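Local coordinates for protein dipeptidase AC. Metallo peptidase. MEROPS family M19 (PDB 3LY0) that probably hydrolyses dipeptides as a zinc-dependent metallodipeptidase, and here binds zinc ions together with a phosphinate mimic of L-Ala-D-Ala, at residues R160-V165 / R195-E200; L208-L213 / D219-L224. All coordinates share one frame; numbering follows the deposited sequence.

Contact 1. Residues R160-V165 / R195-E200; sequences RSLGPV and RRLVAE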
ATOM      1  N   ARG A 160     -12.576  -1.737  -3.615  1.00  9.56           N
ATOM      2  CA  ARG A 160     -12.937  -1.407  -2.239  1.00 10.09           C
ATOM      3  C   ARG A 160     -11.998  -0.419  -1.552  1.00 10.91           C
ATOM      4  O   ARG A 160     -12.227  -0.039  -0.401  1.00 10.93           O
ATOM      5  CB  ARG A 160     -13.062  -2.681  -1.395  1.00 10.64           C
ATOM      6  CG  ARG A 160     -14.240  -3.582  -1.783  1.00 11.94           C
ATOM      7  CD  ARG A 160     -15.577  -2.928  -1.451  1.00 12.71           C
ATOM      8  NE  ARG A 160     -16.738  -3.746  -1.811  1.00 12.39           N
ATOM      9  CZ  ARG A 160     -17.311  -3.739  -3.008  1.00 12.34           C
ATOM     10  NH1 ARG A 160     -18.380  -4.497  -3.235  1.00 16.17           N
ATOM     11  NH2 ARG A 160     -16.827  -2.987  -3.984  1.00 12.75           N
ATOM     12  N   SER A 161     -10.960   0.011  -2.266  1.00  8.92           N
ATOM     13  CA  SER A 161      -9.934   0.866  -1.695  1.00  8.95           C
ATOM     14  C   SER A 161      -9.337   1.705  -2.800  1.00 10.65           C
ATOM     15  O   SER A 161      -9.125   1.215  -3.907  1.00  9.52           O
ATOM     16  CB  SER A 161      -8.841  -0.017  -1.096  1.00 10.70           C
ATOM     17  OG  SER A 161      -7.855   0.760  -0.456  1.00 14.12           O
ATOM     18  N   LEU A 162      -9.046   2.966  -2.500  1.00  8.81           N
ATOM     19  CA  LEU A 162      -8.571   3.898  -3.509  1.00  8.90           C
ATOM     20  C   LEU A 162      -7.676   4.966  -2.887  1.00 10.21           C
ATOM     21  O   LEU A 162      -8.073   5.659  -1.941  1.00 10.15           O
ATOM     22  CB  LEU A 162      -9.782   4.559  -4.197  1.00 10.92           C
ATOM     23  CG  LEU A 162      -9.507   5.668  -5.205  1.00 12.14           C
ATOM     24  CD1 LEU A 162      -8.625   5.179  -6.335  1.00 17.55           C
ATOM     25  CD2 LEU A 162     -10.811   6.245  -5.756  1.00 20.45           C
ATOM     26  N   GLY A 163      -6.465   5.097  -3.426  1.00  8.72           N
ATOM     27  CA  GLY A 163      -5.649   6.274  -3.174  1.00  9.02           C
ATOM     28  C   GLY A 163      -5.879   7.280  -4.292  1.00  9.64           C
ATOM     29  O   GLY A 163      -5.642   6.983  -5.458  1.00 10.82           O
ATOM     30  N   PRO A 164      -6.356   8.485  -3.957  1.00  9.99           N
ATOM     31  CA  PRO A 164      -6.645   9.449  -5.028  1.00  9.99           C
ATOM     32  C   PRO A 164      -5.448   9.745  -5.927  1.00 10.32           C
ATOM     33  O   PRO A 164      -5.627  10.017  -7.121  1.00 11.85           O
ATOM     34  CB  PRO A 164      -7.069  10.703  -4.261  1.00 12.18           C
ATOM     35  CG  PRO A 164      -7.651  10.172  -2.984  1.00 12.34           C
ATOM     36  CD  PRO A 164      -6.823   8.948  -2.641  1.00 11.14           C
ATOM     37  N   VAL A 165      -4.245   9.731  -5.362  1.00  9.59           N
ATOM     38  CA  VAL A 165      -3.054   9.985  -6.152  1.00  9.49           C
ATOM     39  C   VAL A 165      -1.939   8.983  -5.892  1.00  9.12           C
ATOM     40  O   VAL A 165      -1.839   8.402  -4.806  1.00  9.62           O
ATOM     41  CB  VAL A 165      -2.487  11.402  -5.902  1.00  9.67           C
ATOM     42  CG1 VAL A 165      -3.554  12.467  -6.139  1.00 10.40           C
ATOM     43  CG2 VAL A 165      -1.879  11.517  -4.484  1.00 10.22           C
ATOM     44  N   ARG A 195     -12.414  16.680  -3.809  1.00 13.61           N
ATOM     45  CA  ARG A 195     -13.338  16.808  -2.697  1.00 13.97           C
ATOM     46  C   ARG A 195     -14.594  15.976  -2.958  1.00 13.21           C
ATOM     47  O   ARG A 195     -15.076  15.277  -2.070  1.00 14.60           O
ATOM     48  CB  ARG A 195     -13.669  18.287  -2.438  1.00 16.85           C
ATOM     49  CG  ARG A 195     -12.440  19.090  -2.033  1.00 18.67           C
ATOM     50  CD  ARG A 195     -12.779  20.462  -1.455  1.00 24.47           C
ATOM     51  NE  ARG A 195     -13.245  21.411  -2.464  1.00 29.22           N
ATOM     52  CZ  ARG A 195     -12.447  22.141  -3.243  1.00 26.08           C
ATOM     53  NH1 ARG A 195     -11.127  22.033  -3.145  1.00 25.69           N
ATOM     54  NH2 ARG A 195     -12.971  22.983  -4.128  1.00 27.85           N
ATOM     55  N   ARG A 196     -15.116  16.032  -4.183  1.00 13.82           N
ATOM     56  CA  ARG A 196     -16.247  15.179  -4.536  1.00 14.77           C
ATOM     57  C   ARG A 196     -15.903  13.691  -4.455  1.00 12.37           C
ATOM     58  O   ARG A 196     -16.731  12.878  -4.037  1.00 13.12           O
ATOM     59  CB  ARG A 196     -16.807  15.540  -5.914  1.00 14.85           C
ATOM     60  CG  ARG A 196     -17.563  16.866  -5.925  1.00 17.36           C
ATOM     61  CD  ARG A 196     -18.215  17.145  -7.280  1.00 20.46           C
ATOM     62  NE  ARG A 196     -17.239  17.464  -8.316  1.00 20.05           N
ATOM     63  CZ  ARG A 196     -16.885  16.627  -9.285  1.00 19.04           C
ATOM     64  NH1 ARG A 196     -17.427  15.417  -9.347  1.00 19.77           N
ATOM     65  NH2 ARG A 196     -15.991  16.994 -10.190  1.00 17.12           N
ATOM     66  N   LEU A 197     -14.683  13.345  -4.855  1.00 12.95           N
ATOM     67  CA  LEU A 197     -14.206  11.964  -4.758  1.00 11.65           C
ATOM     68  C   LEU A 197     -14.195  11.448  -3.316  1.00 11.68           C
ATOM     69  O   LEU A 197     -14.609  10.320  -3.049  1.00 11.28           O
ATOM     70  CB  LEU A 197     -12.823  11.830  -5.393  1.00  9.63           C
ATOM     71  CG  LEU A 197     -12.192  10.439  -5.323  1.00 10.01           C
ATOM     72  CD1 LEU A 197     -12.951   9.442  -6.197  1.00 12.94           C
ATOM     73  CD2 LEU A 197     -10.753  10.522  -5.752  1.00 11.42           C
ATOM     74  N   VAL A 198     -13.729  12.275  -2.382  1.00 12.12           N
ATOM     75  CA  VAL A 198     -13.767  11.896  -0.974  1.00 12.38           C
ATOM     76  C   VAL A 198     -15.197  11.621  -0.524  1.00 12.21           C
ATOM     77  O   VAL A 198     -15.479  10.607   0.101  1.00 12.57           O
ATOM     78  CB  VAL A 198     -13.129  12.986  -0.073  1.00 13.65           C
ATOM     79  CG1 VAL A 198     -13.402  12.706   1.403  1.00 12.78           C
ATOM     80  CG2 VAL A 198     -11.640  13.084  -0.341  1.00 14.98           C
ATOM     81  N   ALA A 199     -16.105  12.532  -0.860  1.00 12.70           N
ATOM     82  CA  ALA A 199     -17.494  12.387  -0.454  1.00 15.70           C
ATOM     83  C   ALA A 199     -18.121  11.113  -1.024  1.00 11.40           C
ATOM     84  O   ALA A 199     -18.845  10.409  -0.329  1.00 13.33           O
ATOM     85  CB  ALA A 199     -18.296  13.616  -0.870  1.00 15.63           C
ATOM     86  N   GLU A 200     -17.823  10.821  -2.290  1.00 13.11           N
ATOM     87  CA  GLU A 200     -18.421   9.672  -2.962  1.00 13.06           C
ATOM     88  C   GLU A 200     -17.833   8.365  -2.452  1.00 11.36           C
ATOM     89  O   GLU A 200     -18.552   7.374  -2.296  1.00 12.90           O
ATOM     90  CB  GLU A 200     -18.265   9.773  -4.477  1.00 13.75           C
ATOM     91  CG  GLU A 200     -19.240   8.901  -5.240  1.00 14.23           C
ATOM     92  CD  GLU A 200     -20.676   9.332  -5.020  1.00 24.39           C
ATOM     93  OE1 GLU A 200     -21.575   8.471  -5.084  1.00 32.15           O
ATOM     94  OE2 GLU A 200     -20.896  10.538  -4.778  1.00 26.48           O
TER

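Contact 2. Residues L208-L213 / D219-L224; sequences LDLSHL and DDVARL. With ZN (zinc ion), chain E; LY0 ((2R)-3-[(R)-[(1R)-1-aminoethyl](hydroxy)phosphoryl]-2-methylpropanoic acid), chain C.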
ATOM      1  N   LEU A 208     -10.343   5.207   1.620  1.00  9.88           N
ATOM      2  CA  LEU A 208      -9.397   6.146   1.031  1.00  9.87           C
ATOM      3  C   LEU A 208      -8.005   5.899   1.586  1.00  9.85           C
ATOM      4  O   LEU A 208      -7.836   5.721   2.790  1.00  9.85           O
ATOM      5  CB  LEU A 208      -9.824   7.574   1.355  1.00 10.90           C
ATOM      6  CG  LEU A 208     -11.094   8.007   0.637  1.00 11.43           C
ATOM      7  CD1 LEU A 208     -11.792   9.111   1.420  1.00 13.18           C
ATOM      8  CD2 LEU A 208     -10.749   8.455  -0.772  1.00 12.90           C
ATOM      9  N   ASP A 209      -7.018   5.892   0.699  1.00  9.42           N
ATOM     10  CA  ASP A 209      -5.629   5.655   1.070  1.00  9.12           C
ATOM     11  C   ASP A 209      -4.837   6.946   0.864  1.00  9.36           C
ATOM     12  O   ASP A 209      -4.788   7.489  -0.250  1.00 10.47           O
ATOM     13  CB  ASP A 209      -5.055   4.542   0.194  1.00  9.56           C
ATOM     14  CG  ASP A 209      -3.616   4.182   0.544  1.00 10.36           C
ATOM     15  OD1 ASP A 209      -3.066   4.683   1.554  1.00  9.59           O
ATOM     16  OD2 ASP A 209      -3.031   3.377  -0.216  1.00 10.20           O
ATOM     17  N   LEU A 210      -4.217   7.428   1.937  1.00  8.58           N
ATOM     18  CA  LEU A 210      -3.464   8.676   1.914  1.00  9.95           C
ATOM     19  C   LEU A 210      -2.002   8.516   1.501  1.00 10.09           C
ATOM     20  O   LEU A 210      -1.314   9.513   1.282  1.00  9.18           O
ATOM     21  CB  LEU A 210      -3.524   9.328   3.295  1.00 11.41           C
ATOM     22  CG  LEU A 210      -4.930   9.589   3.841  1.00 13.69           C
ATOM     23  CD1 LEU A 210      -4.879   9.799   5.346  1.00 16.97           C
ATOM     24  CD2 LEU A 210      -5.522  10.801   3.156  1.00 20.63           C
ATOM     25  N   SER A 211      -1.498   7.281   1.418  1.00  9.89           N
ATOM     26  CA  SER A 211      -0.123   7.097   0.952  1.00  9.34           C
ATOM     27  C   SER A 211       0.045   7.739  -0.429  1.00  8.68           C
ATOM     28  O   SER A 211      -0.770   7.519  -1.334  1.00  9.55           O
ATOM     29  CB  SER A 211       0.282   5.614   0.916  1.00  9.35           C
ATOM     30  OG  SER A 211       0.346   5.057   2.223  1.00  8.55           O
ATOM     31  N   HIS A 212       1.099   8.548  -0.541  1.00 10.15           N
ATOM     32  CA  HIS A 212       1.449   9.360  -1.726  1.00  8.50           C
ATOM     33  C   HIS A 212       0.838  10.740  -1.752  1.00  9.74           C
ATOM     34  O   HIS A 212       1.367  11.613  -2.421  1.00  9.54           O
ATOM     35  CB  HIS A 212       1.145   8.665  -3.055  1.00  9.16           C
ATOM     36  CG  HIS A 212       2.000   7.472  -3.307  1.00 10.03           C
ATOM     37  ND1 HIS A 212       3.246   7.562  -3.886  1.00  9.44           N
ATOM     38  CD2 HIS A 212       1.775   6.155  -3.084  1.00 10.98           C
ATOM     39  CE1 HIS A 212       3.770   6.351  -3.975  1.00  9.49           C
ATOM     40  NE2 HIS A 212       2.886   5.478  -3.517  1.00 10.35           N
ATOM     41  N   LEU A 213      -0.281  10.931  -1.062  1.00  9.98           N
ATOM     42  CA  LEU A 213      -0.932  12.236  -1.049  1.00  9.31           C
ATOM     43  C   LEU A 213      -0.037  13.218  -0.301  1.00 10.85           C
ATOM     44  O   LEU A 213       0.554  12.868   0.711  1.00 11.10           O
ATOM     45  CB  LEU A 213      -2.300  12.126  -0.384  1.00 12.11           C
ATOM     46  CG  LEU A 213      -3.246  13.323  -0.525  1.00 10.87           C
ATOM     47  CD1 LEU A 213      -3.499  13.704  -1.986  1.00 12.13           C
ATOM     48  CD2 LEU A 213      -4.546  13.013   0.178  1.00 13.49           C
ATOM     49  N   ASP A 219      -4.483  17.021   4.632  1.00 12.11           N
ATOM     50  CA  ASP A 219      -5.296  17.874   5.496  1.00 15.28           C
ATOM     51  C   ASP A 219      -6.742  17.977   5.001  1.00 14.93           C
ATOM     52  O   ASP A 219      -7.676  18.004   5.799  1.00 15.28           O
ATOM     53  CB  ASP A 219      -4.681  19.271   5.614  1.00 14.08           C
ATOM     54  CG  ASP A 219      -3.415  19.292   6.456  1.00 18.36           C
ATOM     55  OD1 ASP A 219      -3.168  18.326   7.210  1.00 18.60           O
ATOM     56  OD2 ASP A 219      -2.667  20.285   6.365  1.00 21.21           O
ATOM     57  N   ASP A 220      -6.912  18.045   3.685  1.00 13.37           N
ATOM     58  CA  ASP A 220      -8.237  18.097   3.078  1.00 13.66           C
ATOM     59  C   ASP A 220      -9.033  16.829   3.381  1.00 14.47           C
ATOM     60  O   ASP A 220     -10.195  16.888   3.776  1.00 14.68           O
ATOM     61  CB  ASP A 220      -8.125  18.309   1.567  1.00 16.15           C
ATOM     62  CG  ASP A 220      -7.714  19.726   1.199  1.00 16.01           C
ATOM     63  OD1 ASP A 220      -7.875  20.648   2.038  1.00 19.92           O
ATOM     64  OD2 ASP A 220      -7.220  19.924   0.070  1.00 15.79           O
ATOM     65  N   VAL A 221      -8.401  15.669   3.223  1.00 14.76           N
ATOM     66  CA  VAL A 221      -9.093  14.426   3.526  1.00 14.79           C
ATOM     67  C   VAL A 221      -9.428  14.348   5.015  1.00 11.67           C
ATOM     68  O   VAL A 221     -10.524  13.937   5.395  1.00 12.76           O
ATOM     69  CB  VAL A 221      -8.284  13.193   3.092  1.00 12.53           C
ATOM     70  CG1 VAL A 221      -9.050  11.921   3.439  1.00 14.45           C
ATOM     71  CG2 VAL A 221      -7.990  13.263   1.607  1.00 13.44           C
ATOM     72  N   ALA A 222      -8.484  14.759   5.863  1.00 11.99           N
ATOM     73  CA  ALA A 222      -8.733  14.740   7.301  1.00 14.77           C
ATOM     74  C   ALA A 222      -9.936  15.598   7.677  1.00 13.03           C
ATOM     75  O   ALA A 222     -10.675  15.277   8.605  1.00 15.09           O
ATOM     76  CB  ALA A 222      -7.501  15.208   8.049  1.00 13.90           C
ATOM     77  N   ARG A 223     -10.119  16.695   6.952  1.00 14.51           N
ATOM     78  CA  ARG A 223     -11.220  17.612   7.221  1.00 15.70           C
ATOM     79  C   ARG A 223     -12.545  17.091   6.663  1.00 17.58           C
ATOM     80  O   ARG A 223     -13.601  17.314   7.251  1.00 17.77           O
ATOM     81  CB  ARG A 223     -10.899  18.983   6.624  1.00 18.48           C
ATOM     82  CG  ARG A 223     -11.956  20.048   6.905  1.00 23.31           C
ATOM     83  CD  ARG A 223     -11.555  21.401   6.323  1.00 26.68           C
ATOM     84  NE  ARG A 223     -11.667  21.422   4.869  1.00 32.49           N
ATOM     85  CZ  ARG A 223     -10.632  21.396   4.034  1.00 26.73           C
ATOM     86  NH1 ARG A 223      -9.392  21.355   4.506  1.00 26.08           N
ATOM     87  NH2 ARG A 223     -10.842  21.415   2.723  1.00 29.39           N
ATOM     88  N   LEU A 224     -12.478  16.376   5.544  1.00 14.17           N
ATOM     89  CA  LEU A 224     -13.682  16.027   4.779  1.00 14.68           C
ATOM     90  C   LEU A 224     -14.214  14.614   4.975  1.00 15.98           C
ATOM     91  O   LEU A 224     -15.418  14.383   4.871  1.00 16.49           O
ATOM     92  CB  LEU A 224     -13.434  16.258   3.287  1.00 14.05           C
ATOM     93  CG  LEU A 224     -13.176  17.717   2.905  1.00 16.73           C
ATOM     94  CD1 LEU A 224     -12.631  17.837   1.489  1.00 21.94           C
ATOM     95  CD2 LEU A 224     -14.451  18.539   3.088  1.00 20.57           C
TER
HETATM   96 ZN    ZN E 365       3.079   3.289  -3.483  0.65  9.35          ZN
HETATM   97  P   LY0 C 363       4.888   2.051  -5.180  1.00 12.30           P
HETATM   98  C1  LY0 C 363       5.602   2.070  -7.880  1.00 16.69           C
HETATM   99  N1  LY0 C 363       3.434   1.071  -7.210  1.00 11.58           N
HETATM  100  C2  LY0 C 363       4.821   1.296  -6.841  1.00 13.43           C
HETATM  101  C4  LY0 C 363       6.599   1.978  -4.516  1.00 13.75           C
HETATM  102  C5  LY0 C 363       7.124   3.265  -3.946  1.00 13.92           C
HETATM  103  C6  LY0 C 363       6.148   3.938  -3.019  1.00 12.37           C
HETATM  104  C7  LY0 C 363       8.535   3.188  -3.420  1.00 16.28           C
HETATM  105  O31 LY0 C 363       3.916   1.259  -4.337  1.00 12.01           O
HETATM  106  O32 LY0 C 363       4.373   3.526  -5.274  1.00 11.45           O
HETATM  107  O61 LY0 C 363       6.364   5.228  -2.660  1.00 12.92           O
HETATM  108  O62 LY0 C 363       5.135   3.351  -2.602  1.00 11.69           O

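Contact 1. Residues R160-V165 / R195-E200
L162, on the strand that ends at G163, is the first residue of 160-165 to touch helix segment 195-200, and it meets L197. The contact is made branch to branch: CD2 of L162 lies 3.9 Å from CD1 of L197, the two side chains crossing at a slant. Both CB atoms point across the interface, and with CG anti to the backbone N in L162 (chi1 175°) and likewise in L197 (chi1 178°) the branches extend far enough for these methyls to meet.

Past G163, P164 leaves the strand and again directs its CB at the helix. Its ring offers CB and CG to the other methyl of L197, with P164 CB 4.0 Å from L197 CD2 and CG slightly farther at 4.2 Å. L197 is thus forked, one methyl on the strand leucine and the other on the proline just beyond the strand end. No hydrogen bond joins the segments; the interaction is purely apolar, buries a modest 122 Å² and leaves the backbones well apart, P164 CA being 8.0 Å from L197 CA.

L151 of helix 149-157 touches both leucines. Through L197 on L162 and P164, helix 192-204 packs against a barrel strand of the TIM-barrel-type fold. That strand, 159-163, runs parallel between strands 132-139 and 207-208, with backbone bonds from S161 to M138 and from L162 to M207.

Contact 2. Residues L208-L213 / D219-L224
Segment 208-213 leaves its strand at L208 and folds into a type II beta turn from L210 to L213, closed by L213 N to L210 O at 2.9 Å. Segment 219-224 is helical, and the backbones come nearest at L210 CA and V221 CA, 8.2 Å apart. An Asx turn starts one residue before the beta turn and overlaps it at L210 and S211: S211 N donates to D209 OD1 over 3.0 Å, reaching that oxygen from above the carboxylate plane (58° out of it).

V221 carries the helix side of the contact. L210 CD2 sits against CB and both methyls of V221, 3.7 Å from V221 CB, the two side chains sliding past each other in opposite directions. The first torsion aims the methyls: CG1, anti to the backbone N (chi1 180°), has the more distant L208 CD1 near it, and V221 CG2 additionally meets L213 CD2 at 3.7 Å.

This is the strand-to-helix loop of one beta-alpha unit in the TIM-barrel-type fold, where the metal ligands gather at the C-terminal ends of the barrel strands and in the loops that follow. Its H212 binds zinc through NE2 at 2.2 Å, the site completed by E139, H233 and the phosphinate inhibitor, whose O31, O32 and O62 all coordinate the same ion. O32 lies at the edge of the imidazole, 3.0 Å from H212 NE2. The other ring nitrogen, H212 ND1, is hydrogen-bonded to S167 OG.

In the fold
Both contacts are buried, apolar and free of hydrogen bonds between their own segments, and each pivots on one helix residue, L197 in contact 1 and V221 in contact 2. They differ in span: contact 1 joins a strand to a helical segment whose near end is 30 residues on, contact 2 a loop to the helix directly following it. Their centres lie about 9 Å apart, and the backbones meet where L162 O is 2.9 Å from D209 N, a probable hydrogen bond. V198 of helix 192-204 touches both L208 and V221, tying the two helices together. Only contact 2 includes a zinc ligand; the side chain of P164 in contact 1 is about 11 Å from a bound zinc ion.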